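Side-chain contacts in DNA polymerase III subunit beta (Deinococcus radiodurans, PDB 4TRT), which probably tethers DNA polymerases and other proteins to DNA for processive synthesis, as a ring-shaped head-to-tail homodimer encircling the duplex: residues M216-T221 against K225-L230; N49-L54 against P192-D197; A144-E147 against F153-I156; L18-P23 against L199-K204. All coordinates share one frame; numbering follows the deposited sequence. Where two conformers were deposited one is given.

Interaction 1: residues M216-T221 against K225-L230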
loop_
_atom_site.group_PDB
_atom_site.type_symbol
_atom_site.label_atom_id
_atom_site.label_comp_id
_atom_site.label_asym_id
_atom_site.label_seq_id
_atom_site.Cartn_x
_atom_site.Cartn_y
_atom_site.Cartn_z
ATOM N N MET A 216 22.416 -7.298 -27.679
ATOM C CA MET A 216 21.022 -7.240 -27.277
ATOM C C MET A 216 20.383 -8.614 -27.372
ATOM O O MET A 216 20.939 -9.532 -27.977
ATOM C CB MET A 216 20.243 -6.206 -28.108
ATOM C CG MET A 216 19.977 -6.577 -29.564
ATOM S SD MET A 216 18.853 -5.420 -30.398
ATOM C CE MET A 216 17.365 -5.616 -29.418
ATOM N N LEU A 217 19.223 -8.738 -26.745
ATOM C CA LEU A 217 18.453 -9.970 -26.726
ATOM C C LEU A 217 16.995 -9.604 -26.956
ATOM O O LEU A 217 16.530 -8.580 -26.461
ATOM C CB LEU A 217 18.603 -10.659 -25.372
ATOM C CG LEU A 217 17.844 -11.982 -25.158
ATOM C CD1 LEU A 217 18.475 -13.078 -26.001
ATOM C CD2 LEU A 217 17.823 -12.388 -23.688
ATOM N N THR A 218 16.289 -10.425 -27.727
ATOM C CA THR A 218 14.843 -10.317 -27.849
ATOM C C THR A 218 14.201 -11.580 -27.269
ATOM O O THR A 218 14.563 -12.707 -27.633
ATOM C CB THR A 218 14.398 -10.129 -29.315
ATOM O OG1 THR A 218 15.008 -8.951 -29.856
ATOM C CG2 THR A 218 12.867 -9.999 -29.409
ATOM N N VAL A 219 13.272 -11.382 -26.339
ATOM C CA VAL A 219 12.556 -12.473 -25.704
ATOM C C VAL A 219 11.106 -12.413 -26.131
ATOM O O VAL A 219 10.455 -11.362 -25.984
ATOM C CB VAL A 219 12.637 -12.388 -24.169
ATOM C CG1 VAL A 219 11.877 -13.542 -23.520
ATOM C CG2 VAL A 219 14.091 -12.402 -23.713
ATOM N N THR A 220 10.614 -13.526 -26.673
ATOM C CA THR A 220 9.247 -13.612 -27.170
ATOM C C THR A 220 8.472 -14.686 -26.426
ATOM O O THR A 220 8.922 -15.832 -26.305
ATOM C CB THR A 220 9.209 -13.905 -28.673
ATOM O OG1 THR A 220 9.974 -12.921 -29.371
ATOM C CG2 THR A 220 7.769 -13.873 -29.197
ATOM N N THR A 221 7.306 -14.298 -25.927
ATOM C CA THR A 221 6.406 -15.208 -25.255
ATOM C C THR A 221 5.114 -15.249 -26.038
ATOM O O THR A 221 5.025 -14.738 -27.164
ATOM C CB THR A 221 6.045 -14.714 -23.846
ATOM O OG1 THR A 221 5.046 -13.680 -23.952
ATOM C CG2 THR A 221 7.255 -14.193 -23.120
ATOM N N LYS A 225 6.704 -9.330 -26.808
ATOM C CA LYS A 225 8.078 -9.296 -27.296
ATOM C C LYS A 225 8.837 -8.205 -26.537
ATOM O O LYS A 225 8.328 -7.092 -26.376
ATOM C CB LYS A 225 8.117 -8.981 -28.785
ATOM C CG LYS A 225 7.152 -9.797 -29.629
ATOM C CD LYS A 225 7.359 -9.503 -31.104
ATOM C CE LYS A 225 6.654 -10.496 -32.012
ATOM N NZ LYS A 225 5.295 -10.026 -32.346
ATOM N N MET A 226 10.048 -8.507 -26.078
ATOM C CA MET A 226 10.845 -7.522 -25.341
ATOM C C MET A 226 12.247 -7.475 -25.890
ATOM O O MET A 226 12.890 -8.534 -26.026
ATOM C CB MET A 226 10.892 -7.865 -23.849
ATOM C CG MET A 226 11.649 -6.840 -23.013
ATOM S SD MET A 226 11.792 -7.235 -21.267
ATOM C CE MET A 226 10.208 -6.703 -20.649
ATOM N N ASN A 227 12.722 -6.263 -26.185
ATOM C CA ASN A 227 14.124 -6.015 -26.510
ATOM C C ASN A 227 14.835 -5.503 -25.267
ATOM O O ASN A 227 14.324 -4.614 -24.568
ATOM C CB ASN A 227 14.291 -4.964 -27.623
ATOM C CG ASN A 227 13.775 -5.424 -28.972
ATOM O OD1 ASN A 227 13.736 -6.623 -29.262
ATOM N ND2 ASN A 227 13.402 -4.458 -29.827
ATOM N N LEU A 228 16.015 -6.057 -25.000
ATOM C CA LEU A 228 16.859 -5.588 -23.910
ATOM C C LEU A 228 18.316 -5.655 -24.301
ATOM O O LEU A 228 18.688 -6.399 -25.214
ATOM C CB LEU A 228 16.655 -6.409 -22.652
ATOM C CG LEU A 228 16.757 -7.926 -22.839
ATOM C CD1 LEU A 228 17.621 -8.595 -21.779
ATOM C CD2 LEU A 228 15.357 -8.533 -22.874
ATOM N N LYS A 229 19.122 -4.868 -23.601
ATOM C CA LYS A 229 20.547 -4.835 -23.820
ATOM C C LYS A 229 21.166 -6.000 -23.085
ATOM O O LYS A 229 20.584 -6.518 -22.141
ATOM C CB LYS A 229 21.144 -3.547 -23.275
ATOM C CG LYS A 229 20.676 -2.302 -23.989
ATOM C CD LYS A 229 21.236 -1.059 -23.321
ATOM C CE LYS A 229 20.616 0.196 -23.907
ATOM N NZ LYS A 229 20.784 1.317 -22.945
ATOM N N LEU A 230 22.337 -6.426 -23.538
ATOM C CA LEU A 230 23.110 -7.445 -22.848
ATOM C C LEU A 230 24.436 -6.811 -22.436
ATOM O O LEU A 230 24.947 -5.955 -23.146
ATOM C CB LEU A 230 23.396 -8.621 -23.783
ATOM C CG LEU A 230 22.237 -9.543 -24.147
ATOM C CD1 LEU A 230 22.705 -10.607 -25.139
ATOM C CD2 LEU A 230 21.650 -10.158 -22.888
#
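Leu-217 and Leu-228 hold each other by two backbone hydrogen bonds, 2.8 Å from Leu-217 N to Leu-228 O and 3.0 Å from Leu-228 N to Leu-217 O. Val-219 and Met-226 repeat the pattern two residues further along, and Thr-218 with Asn-227 forms the non-hydrogen-bonded pair between them.

That pair carries the polar side-chain contact. Thr-218 and Asn-227 run alongside, pointing the same way, and Thr-218 OG1 donates to Asn-227 OD1 over 2.7 Å, from 28° outside the plane of the amide carbonyl. Asn-227 ND2 bonds to Ser-119 O and Asp-53 OD2, so both ends of the amide are engaged and its rotation is fixed. Were an alanine here, Thr-218 OG1 would probably lose its acceptor and Asp-53 its amide donor, with a gap opening beside Met-216. The strands 216-220 and 224-229 form an antiparallel beta hairpin of the central domain, and the second of them lies against strand 52-59, continuing the sheet into the N-terminal domain.

Van der Waals packing adds to this at the amide, where the Met-216 chain bends at its last torsion (chi3 -62°) and rests its methyl CE 3.6 Å from both Asn-227 CB and Asn-227 CG. Apolar contacts gather on the opposite face. The first torsion of Leu-228 (chi1 51°) directs its isobutyl group over Leu-217 O and toward Val-219, bringing Leu-228 CD2 to 4.2 Å from Val-219 CG2. Leu-230, just past the strand, sets CD2 4.0 Å from Leu-217 CB, while Ile-191 covers all three leucines and Leu-199 of helix 193-202 packs on Val-219.

Interaction 2: residues N49-L54 against P192-D197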
loop_
_atom_site.group_PDB
_atom_site.type_symbol
_atom_site.label_atom_id
_atom_site.label_comp_id
_atom_site.label_asym_id
_atom_site.label_seq_id
_atom_site.Cartn_x
_atom_site.Cartn_y
_atom_site.Cartn_z
ATOM N N ASN A 49 11.344 2.526 -22.749
ATOM C CA ASN A 49 11.891 3.437 -21.731
ATOM C C ASN A 49 13.368 3.717 -21.995
ATOM O O ASN A 49 14.102 4.147 -21.108
ATOM C CB ASN A 49 11.671 2.903 -20.313
ATOM C CG ASN A 49 12.452 1.644 -20.023
ATOM O OD1 ASN A 49 13.277 1.193 -20.825
ATOM N ND2 ASN A 49 12.208 1.069 -18.853
ATOM N N LEU A 50 13.788 3.421 -23.220
ATOM C CA LEU A 50 15.152 3.603 -23.698
ATOM C C LEU A 50 16.109 2.495 -23.240
ATOM O O LEU A 50 17.148 2.320 -23.852
ATOM C CB LEU A 50 15.700 5.003 -23.353
ATOM C CG LEU A 50 14.813 6.192 -23.749
ATOM C CD1 LEU A 50 15.480 7.517 -23.411
ATOM C CD2 LEU A 50 14.444 6.164 -25.222
ATOM N N GLU A 51 15.776 1.742 -22.192
ATOM C CA GLU A 51 16.595 0.559 -21.823
ATOM C C GLU A 51 15.969 -0.728 -22.338
ATOM O O GLU A 51 16.673 -1.653 -22.721
ATOM C CB GLU A 51 16.803 0.473 -20.309
ATOM C CG GLU A 51 17.533 1.673 -19.722
ATOM C CD GLU A 51 18.891 1.921 -20.368
ATOM O OE1 GLU A 51 19.610 0.945 -20.716
ATOM O OE2 GLU A 51 19.244 3.107 -20.552
ATOM N N ILE A 52 14.647 -0.787 -22.336
ATOM C CA ILE A 52 13.959 -1.898 -22.991
ATOM C C ILE A 52 12.884 -1.397 -23.942
ATOM O O ILE A 52 12.383 -0.301 -23.782
ATOM C CB ILE A 52 13.385 -2.928 -21.985
ATOM C CG1 ILE A 52 12.217 -2.367 -21.179
ATOM C CG2 ILE A 52 14.473 -3.458 -21.062
ATOM C CD1 ILE A 52 11.315 -3.449 -20.614
ATOM N N ASP A 53 12.547 -2.218 -24.938
ATOM C CA ASP A 53 11.362 -2.017 -25.766
ATOM C C ASP A 53 10.428 -3.161 -25.476
ATOM O O ASP A 53 10.870 -4.285 -25.268
ATOM C CB ASP A 53 11.668 -2.054 -27.269
ATOM C CG ASP A 53 12.850 -1.199 -27.659
ATOM O OD1 ASP A 53 12.999 -0.103 -27.092
ATOM O OD2 ASP A 53 13.619 -1.626 -28.551
ATOM N N LEU A 54 9.135 -2.878 -25.513
ATOM C CA LEU A 54 8.122 -3.880 -25.233
ATOM C C LEU A 54 6.987 -3.761 -26.230
ATOM O O LEU A 54 6.572 -2.653 -26.589
ATOM C CB LEU A 54 7.602 -3.685 -23.811
ATOM C CG LEU A 54 6.571 -4.661 -23.267
ATOM C CD1 LEU A 54 7.167 -6.060 -23.138
ATOM C CD2 LEU A 54 6.054 -4.143 -21.937
ATOM N N PRO A 192 21.212 -7.183 -17.859
ATOM C CA PRO A 192 21.182 -6.135 -16.832
ATOM C C PRO A 192 20.074 -6.394 -15.809
ATOM O O PRO A 192 18.980 -6.820 -16.196
ATOM C CB PRO A 192 20.922 -4.861 -17.637
ATOM C CG PRO A 192 21.408 -5.167 -19.006
ATOM C CD PRO A 192 21.117 -6.622 -19.216
ATOM N N ALA A 193 20.371 -6.214 -14.522
ATOM C CA ALA A 193 19.419 -6.568 -13.449
ATOM C C ALA A 193 18.064 -5.874 -13.593
ATOM O O ALA A 193 17.018 -6.500 -13.377
ATOM C CB ALA A 193 19.992 -6.259 -12.072
ATOM N N ARG A 194 18.071 -4.581 -13.903
ATOM C CA ARG A 194 16.796 -3.846 -14.127
ATOM C C ARG A 194 15.985 -4.403 -15.314
ATOM O O ARG A 194 14.760 -4.369 -15.304
ATOM C CB ARG A 194 17.029 -2.356 -14.336
ATOM C CG ARG A 194 17.460 -1.588 -13.096
ATOM C CD ARG A 194 17.838 -0.135 -13.390
ATOM N NE ARG A 194 16.843 0.550 -14.260
ATOM C CZ ARG A 194 17.022 0.965 -15.528
ATOM N NH1 ARG A 194 18.187 0.818 -16.163
ATOM N NH2 ARG A 194 16.007 1.552 -16.183
ATOM N N SER A 195 16.658 -4.943 -16.317
ATOM C CA SER A 195 15.957 -5.645 -17.398
ATOM C C SER A 195 15.408 -7.011 -16.959
ATOM O O SER A 195 14.348 -7.455 -17.431
ATOM C CB SER A 195 16.870 -5.809 -18.611
ATOM O OG SER A 195 17.176 -4.551 -19.151
ATOM N N VAL A 196 16.101 -7.685 -16.045
ATOM C CA VAL A 196 15.534 -8.891 -15.433
ATOM C C VAL A 196 14.225 -8.569 -14.687
ATOM O O VAL A 196 13.260 -9.320 -14.789
ATOM C CB VAL A 196 16.551 -9.610 -14.527
ATOM C CG1 VAL A 196 15.874 -10.677 -13.677
ATOM C CG2 VAL A 196 17.649 -10.220 -15.376
ATOM N N ASP A 197 14.180 -7.442 -13.979
ATOM C CA ASP A 197 12.961 -7.019 -13.282
ATOM C C ASP A 197 11.781 -6.876 -14.244
ATOM O O ASP A 197 10.661 -7.279 -13.926
ATOM C CB ASP A 197 13.161 -5.688 -12.565
ATOM C CG ASP A 197 14.146 -5.776 -11.426
ATOM O OD1 ASP A 197 14.290 -6.861 -10.829
ATOM O OD2 ASP A 197 14.790 -4.753 -11.129
HETATM O O HOH W 1 18.281 -3.425 -21.173
#
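An Asx turn at Asn-49, leading into strand 52-59, presents Glu-51 and Ile-52 to Arg-194 and Ser-195 in the first turn of helix 193-202. Asn-49 OD1 grips two successive backbone groups, accepting from Ile-52 N at 2.8 Å and from Glu-51 N at 2.9 Å, which pins the turn.

No direct hydrogen bond crosses the contact. A water serves instead: it donates to Glu-51 O at 2.8 Å and lies 2.6 Å from Ser-195 OG. Beside it, Ile-52 CG2 approaches Ser-195 OG to 3.5 Å; a first torsion of 69°, measured to CG1, leaves this methyl anti to the carbonyl carbon. Further out, Glu-51 and Arg-194 meet without a salt bridge. Glu-51 CG lies at the guanidinium edge, in its plane and 3.7 Å from Arg-194 NH1, while the carboxylate plane is turned 64° from the guanidinium. The carboxylate is instead committed to Lys-229, through OE1.

The contact thus sits at the junction of the N-terminal and central domains. Ile-52 faces Met-226 and Leu-228 of the adjoining strand 224-229 and Val-21 of helix 8-21, while Ala-193 and Val-196 of helix 193-202 pack on Ile-156 of strand 155-161.

Interaction 3: residues A144-E147 against F153-I156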
loop_
_atom_site.group_PDB
_atom_site.type_symbol
_atom_site.label_atom_id
_atom_site.label_comp_id
_atom_site.label_asym_id
_atom_site.label_seq_id
_atom_site.Cartn_x
_atom_site.Cartn_y
_atom_site.Cartn_z
ATOM N N ALA A 144 22.571 -9.295 -7.366
ATOM C CA ALA A 144 23.203 -8.375 -8.316
ATOM C C ALA A 144 23.204 -6.975 -7.713
ATOM O O ALA A 144 22.249 -6.588 -7.048
ATOM C CB ALA A 144 22.465 -8.371 -9.647
ATOM N N SER A 145 24.280 -6.221 -7.937
ATOM C CA SER A 145 24.335 -4.832 -7.487
ATOM C C SER A 145 24.757 -3.921 -8.615
ATOM O O SER A 145 25.764 -4.155 -9.296
ATOM C CB SER A 145 25.276 -4.618 -6.297
ATOM O OG SER A 145 25.382 -3.215 -6.009
ATOM N N ASN A 146 23.978 -2.863 -8.773
ATOM C CA ASN A 146 24.249 -1.811 -9.737
ATOM C C ASN A 146 25.486 -1.009 -9.362
ATOM O O ASN A 146 26.005 -0.251 -10.184
ATOM C CB ASN A 146 23.038 -0.869 -9.793
ATOM C CG ASN A 146 22.687 -0.449 -11.199
ATOM O OD1 ASN A 146 23.047 -1.116 -12.178
ATOM N ND2 ASN A 146 21.967 0.660 -11.312
ATOM N N GLU A 147 25.939 -1.155 -8.113
ATOM C CA GLU A 147 27.060 -0.371 -7.597
ATOM C C GLU A 147 28.396 -1.129 -7.574
ATOM O O GLU A 147 29.394 -0.602 -7.076
ATOM C CB GLU A 147 26.724 0.123 -6.177
ATOM C CG GLU A 147 25.387 0.855 -6.050
ATOM C CD GLU A 147 25.490 2.363 -6.164
ATOM O OE1 GLU A 147 26.350 2.975 -5.500
ATOM O OE2 GLU A 147 24.684 2.953 -6.903
ATOM N N PHE A 153 28.968 -7.649 -12.664
ATOM C CA PHE A 153 28.183 -8.019 -11.463
ATOM C C PHE A 153 26.884 -7.232 -11.327
ATOM O O PHE A 153 26.053 -7.515 -10.452
ATOM C CB PHE A 153 29.009 -7.863 -10.177
ATOM C CG PHE A 153 30.005 -8.973 -9.934
ATOM C CD1 PHE A 153 29.709 -10.304 -10.235
ATOM C CD2 PHE A 153 31.220 -8.693 -9.329
ATOM C CE1 PHE A 153 30.624 -11.310 -9.976
ATOM C CE2 PHE A 153 32.137 -9.706 -9.070
ATOM C CZ PHE A 153 31.834 -11.016 -9.390
ATOM N N ARG A 154 26.688 -6.274 -12.217
ATOM C CA ARG A 154 25.452 -5.520 -12.278
ATOM C C ARG A 154 24.384 -6.290 -13.053
ATOM O O ARG A 154 23.237 -5.870 -13.102
ATOM C CB ARG A 154 25.699 -4.114 -12.877
ATOM C CG ARG A 154 26.876 -3.380 -12.233
ATOM C CD ARG A 154 27.211 -2.044 -12.875
ATOM N NE ARG A 154 28.553 -1.628 -12.462
ATOM C CZ ARG A 154 29.359 -0.833 -13.162
ATOM N NH1 ARG A 154 28.966 -0.327 -14.330
ATOM N NH2 ARG A 154 30.578 -0.557 -12.698
ATOM N N GLY A 155 24.747 -7.434 -13.627
ATOM C CA GLY A 155 23.796 -8.250 -14.379
ATOM C C GLY A 155 23.647 -9.666 -13.858
ATOM O O GLY A 155 24.313 -10.068 -12.898
ATOM N N ILE A 156 22.731 -10.407 -14.469
ATOM C CA ILE A 156 22.494 -11.790 -14.103
ATOM C C ILE A 156 23.038 -12.676 -15.237
ATOM O O ILE A 156 22.672 -12.496 -16.410
ATOM C CB ILE A 156 20.990 -12.087 -13.883
ATOM C CG1 ILE A 156 20.453 -11.485 -12.578
ATOM C CG2 ILE A 156 20.779 -13.596 -13.790
ATOM C CD1 ILE A 156 20.569 -9.999 -12.444
HETATM O O HOH W 2 22.219 -3.980 -11.256
#
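The amide of Asn-146 and the guanidinium of Arg-154 are turned almost perpendicular, their planes 85° apart, and the two side chains cross at about a right angle. Neither flat group is stacked on the other: Asn-146 OD1 instead faces the aliphatic base of the arginine, 4.1 Å from Arg-154 CB. The ring of Phe-153 leads away from residues 144-147 and meets Phe-235 edge-to-face.

The arginine chain runs extended from CG to NE along the backbone of the loop. Its CG is anti to the carbonyl carbon (chi1 -49°), which lays the methylenes against successive carbonyls: Arg-154 CG is 3.2 Å from Ser-145 O, and Arg-154 CD is 3.5 Å from Asn-146 O. At the far end, Arg-154 NH2 donates to Ala-148 O. A leucine in its place would probably leave Ala-148 O without its guanidinium donor, with no side chain reaching past Asn-146 O toward it.

Polar links reinforce the pairing. A water donates both to Asn-146 OD1, at 3.1 Å, and to Arg-154 O, at 2.8 Å, bridging the amide to the other backbone. Ser-145 N makes a weak hydrogen bond to Phe-153 O at 3.3 Å. Deeper in, Ala-144 CB touches Ile-156 CD1 at 3.8 Å, and both side chains also pack on Ala-193 of helix 193-202.

Together these contacts close the neck of the loop that leads from helix 130-140 into strand 155-161, in the central domain of a sliding clamp.

Interaction 4: residues L18-P23 against L199-K204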
loop_
_atom_site.group_PDB
_atom_site.type_symbol
_atom_site.label_atom_id
_atom_site.label_comp_id
_atom_site.label_asym_id
_atom_site.label_seq_id
_atom_site.Cartn_x
_atom_site.Cartn_y
_atom_site.Cartn_z
ATOM N N LEU A 18 2.460 -2.486 -20.541
ATOM C CA LEU A 18 3.127 -1.370 -21.204
ATOM C C LEU A 18 3.254 -0.142 -20.315
ATOM O O LEU A 18 4.276 0.531 -20.342
ATOM C CB LEU A 18 2.425 -1.000 -22.513
ATOM C CG LEU A 18 2.934 -1.915 -23.615
ATOM C CD1 LEU A 18 1.880 -2.196 -24.659
ATOM C CD2 LEU A 18 4.223 -1.366 -24.212
ATOM N N GLU A 19 2.246 0.126 -19.489
ATOM C CA GLU A 19 2.302 1.296 -18.625
ATOM C C GLU A 19 3.364 1.179 -17.527
ATOM O O GLU A 19 3.850 2.195 -17.037
ATOM C CB GLU A 19 0.927 1.634 -18.036
ATOM C CG GLU A 19 0.548 0.900 -16.771
ATOM C CD GLU A 19 -0.775 1.375 -16.189
ATOM O OE1 GLU A 19 -1.511 0.532 -15.655
ATOM O OE2 GLU A 19 -1.087 2.580 -16.249
ATOM N N ARG A 20 3.740 -0.036 -17.151
ATOM C CA ARG A 20 4.833 -0.190 -16.189
ATOM C C ARG A 20 6.217 0.079 -16.800
ATOM O O ARG A 20 7.116 0.459 -16.074
ATOM C CB ARG A 20 4.799 -1.538 -15.465
ATOM C CG ARG A 20 3.793 -1.573 -14.316
ATOM C CD ARG A 20 3.760 -2.947 -13.683
ATOM N NE ARG A 20 3.624 -3.992 -14.703
ATOM C CZ ARG A 20 3.612 -5.297 -14.451
ATOM N NH1 ARG A 20 3.675 -5.746 -13.201
ATOM N NH2 ARG A 20 3.516 -6.153 -15.462
ATOM N N VAL A 21 6.363 -0.086 -18.117
ATOM C CA VAL A 21 7.617 0.202 -18.847
ATOM C C VAL A 21 7.701 1.656 -19.333
ATOM O O VAL A 21 8.704 2.350 -19.107
ATOM C CB VAL A 21 7.752 -0.744 -20.058
ATOM C CG1 VAL A 21 8.937 -0.361 -20.939
ATOM C CG2 VAL A 21 7.873 -2.185 -19.582
ATOM N N ILE A 22 6.649 2.118 -20.007
ATOM C CA ILE A 22 6.630 3.470 -20.558
ATOM C C ILE A 22 6.679 4.470 -19.397
ATOM O O ILE A 22 5.901 4.338 -18.443
ATOM C CB ILE A 22 5.383 3.695 -21.447
ATOM C CG1 ILE A 22 5.406 2.723 -22.623
ATOM C CG2 ILE A 22 5.329 5.129 -21.954
ATOM C CD1 ILE A 22 4.164 2.692 -23.494
ATOM N N PRO A 23 7.588 5.472 -19.463
ATOM C CA PRO A 23 7.602 6.514 -18.429
ATOM C C PRO A 23 6.336 7.360 -18.417
ATOM O O PRO A 23 5.729 7.587 -19.467
ATOM C CB PRO A 23 8.834 7.385 -18.796
ATOM C CG PRO A 23 9.641 6.566 -19.739
ATOM C CD PRO A 23 8.688 5.638 -20.434
ATOM N N LEU A 199 11.580 -8.393 -17.168
ATOM C CA LEU A 199 11.318 -9.719 -17.700
ATOM C C LEU A 199 10.416 -10.499 -16.755
ATOM O O LEU A 199 9.461 -11.124 -17.190
ATOM C CB LEU A 199 12.613 -10.488 -17.975
ATOM C CG LEU A 199 13.279 -10.247 -19.325
ATOM C CD1 LEU A 199 14.676 -10.856 -19.380
ATOM C CD2 LEU A 199 12.398 -10.790 -20.446
ATOM N N ILE A 200 10.716 -10.430 -15.464
ATOM C CA ILE A 200 9.902 -11.075 -14.449
ATOM C C ILE A 200 8.442 -10.625 -14.540
ATOM O O ILE A 200 7.538 -11.432 -14.380
ATOM C CB ILE A 200 10.464 -10.830 -13.027
ATOM C CG1 ILE A 200 11.776 -11.581 -12.847
ATOM C CG2 ILE A 200 9.470 -11.266 -11.943
ATOM C CD1 ILE A 200 12.544 -11.142 -11.618
ATOM N N ARG A 201 8.216 -9.350 -14.818
ATOM C CA ARG A 201 6.855 -8.836 -14.891
ATOM C C ARG A 201 6.066 -9.332 -16.104
ATOM O O ARG A 201 4.844 -9.343 -16.062
ATOM C CB ARG A 201 6.882 -7.316 -14.841
ATOM C CG ARG A 201 7.291 -6.832 -13.453
ATOM C CD ARG A 201 7.605 -5.350 -13.382
ATOM N NE ARG A 201 8.090 -4.993 -12.053
ATOM C CZ ARG A 201 7.298 -4.729 -11.016
ATOM N NH1 ARG A 201 5.986 -4.775 -11.161
ATOM N NH2 ARG A 201 7.822 -4.418 -9.838
ATOM N N VAL A 202 6.749 -9.769 -17.163
ATOM C CA VAL A 202 6.048 -10.233 -18.388
ATOM C C VAL A 202 6.071 -11.746 -18.644
ATOM O O VAL A 202 5.231 -12.255 -19.378
ATOM C CB VAL A 202 6.532 -9.502 -19.665
ATOM C CG1 VAL A 202 6.384 -7.987 -19.534
ATOM C CG2 VAL A 202 7.946 -9.880 -20.026
ATOM N N LEU A 203 7.031 -12.465 -18.080
ATOM C CA LEU A 203 7.132 -13.903 -18.340
ATOM C C LEU A 203 5.967 -14.642 -17.685
ATOM O O LEU A 203 5.587 -14.342 -16.566
ATOM C CB LEU A 203 8.460 -14.461 -17.812
ATOM C CG LEU A 203 9.707 -14.094 -18.624
ATOM C CD1 LEU A 203 10.977 -14.316 -17.810
ATOM C CD2 LEU A 203 9.734 -14.893 -19.926
ATOM N N LYS A 204 5.390 -15.597 -18.404
ATOM C CA LYS A 204 4.359 -16.481 -17.843
ATOM C C LYS A 204 4.715 -17.928 -18.157
ATOM O O LYS A 204 5.652 -18.183 -18.904
ATOM C CB LYS A 204 2.984 -16.123 -18.409
ATOM C CG LYS A 204 2.428 -14.788 -17.919
ATOM C CD LYS A 204 1.911 -14.855 -16.486
ATOM C CE LYS A 204 1.823 -13.472 -15.841
ATOM N NZ LYS A 204 3.165 -12.851 -15.626
#
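Arg-20 and Arg-201 meet with their guanidinium planes nearly perpendicular, 89° apart, and the two groups are not stacked. This describes one of two conformers modelled for Arg-201, so the details at its guanidinium, the closest approach above all, are doubtful. Over a face of the Arg-20 guanidinium lies Arg-201 CD, 3.9 Å above the plane and displaced toward the rim. For its part, Arg-20 NH1 comes in at the edge of the Arg-201 guanidinium, in its plane. There the two NH1 atoms, of Arg-20 and Arg-201, are 3.2 Å apart; both are donors and no hydrogen bond joins them.

The helices concerned, 8-21 in the N-terminal domain and 193-202 in the central domain, belong to the set that in sliding clamps lines the DNA channel; two exposed arginines at this position are consistent with a surface suited to the phosphate backbone.

Nearer helix 193-202, Arg-20 NH2 passes 3.6 Å from Arg-201 CB and 3.5 Å from Arg-201 O. A bend in the Arg-20 chain (chi3 -49°) turns its guanidinium across the arginine opposite. Next to Arg-20 in the sequence, Val-21 packs on Ile-52 and Leu-54 of strand 52-59.

In the fold
From the N terminus, helix 8-21 opens interaction 4 and the start of strand 52-59 opens interaction 2. Both remain open while the chain passes into the central domain, where interaction 3 closes a short loop lying within both. Helix 193-202 then closes interaction 2 with its first turn and interaction 4 with its last, so the three are nested and none cross. Interaction 1 follows in series as a hairpin. Its second strand, 224-229, pairs with strand 52-59 through the backbones of Asn-227 and Asp-53, joining interactions 1 and 2. Interactions 2 and 4 thus tie the N-terminal domain to the central one, whereas interactions 1 and 3 lie inside the latter.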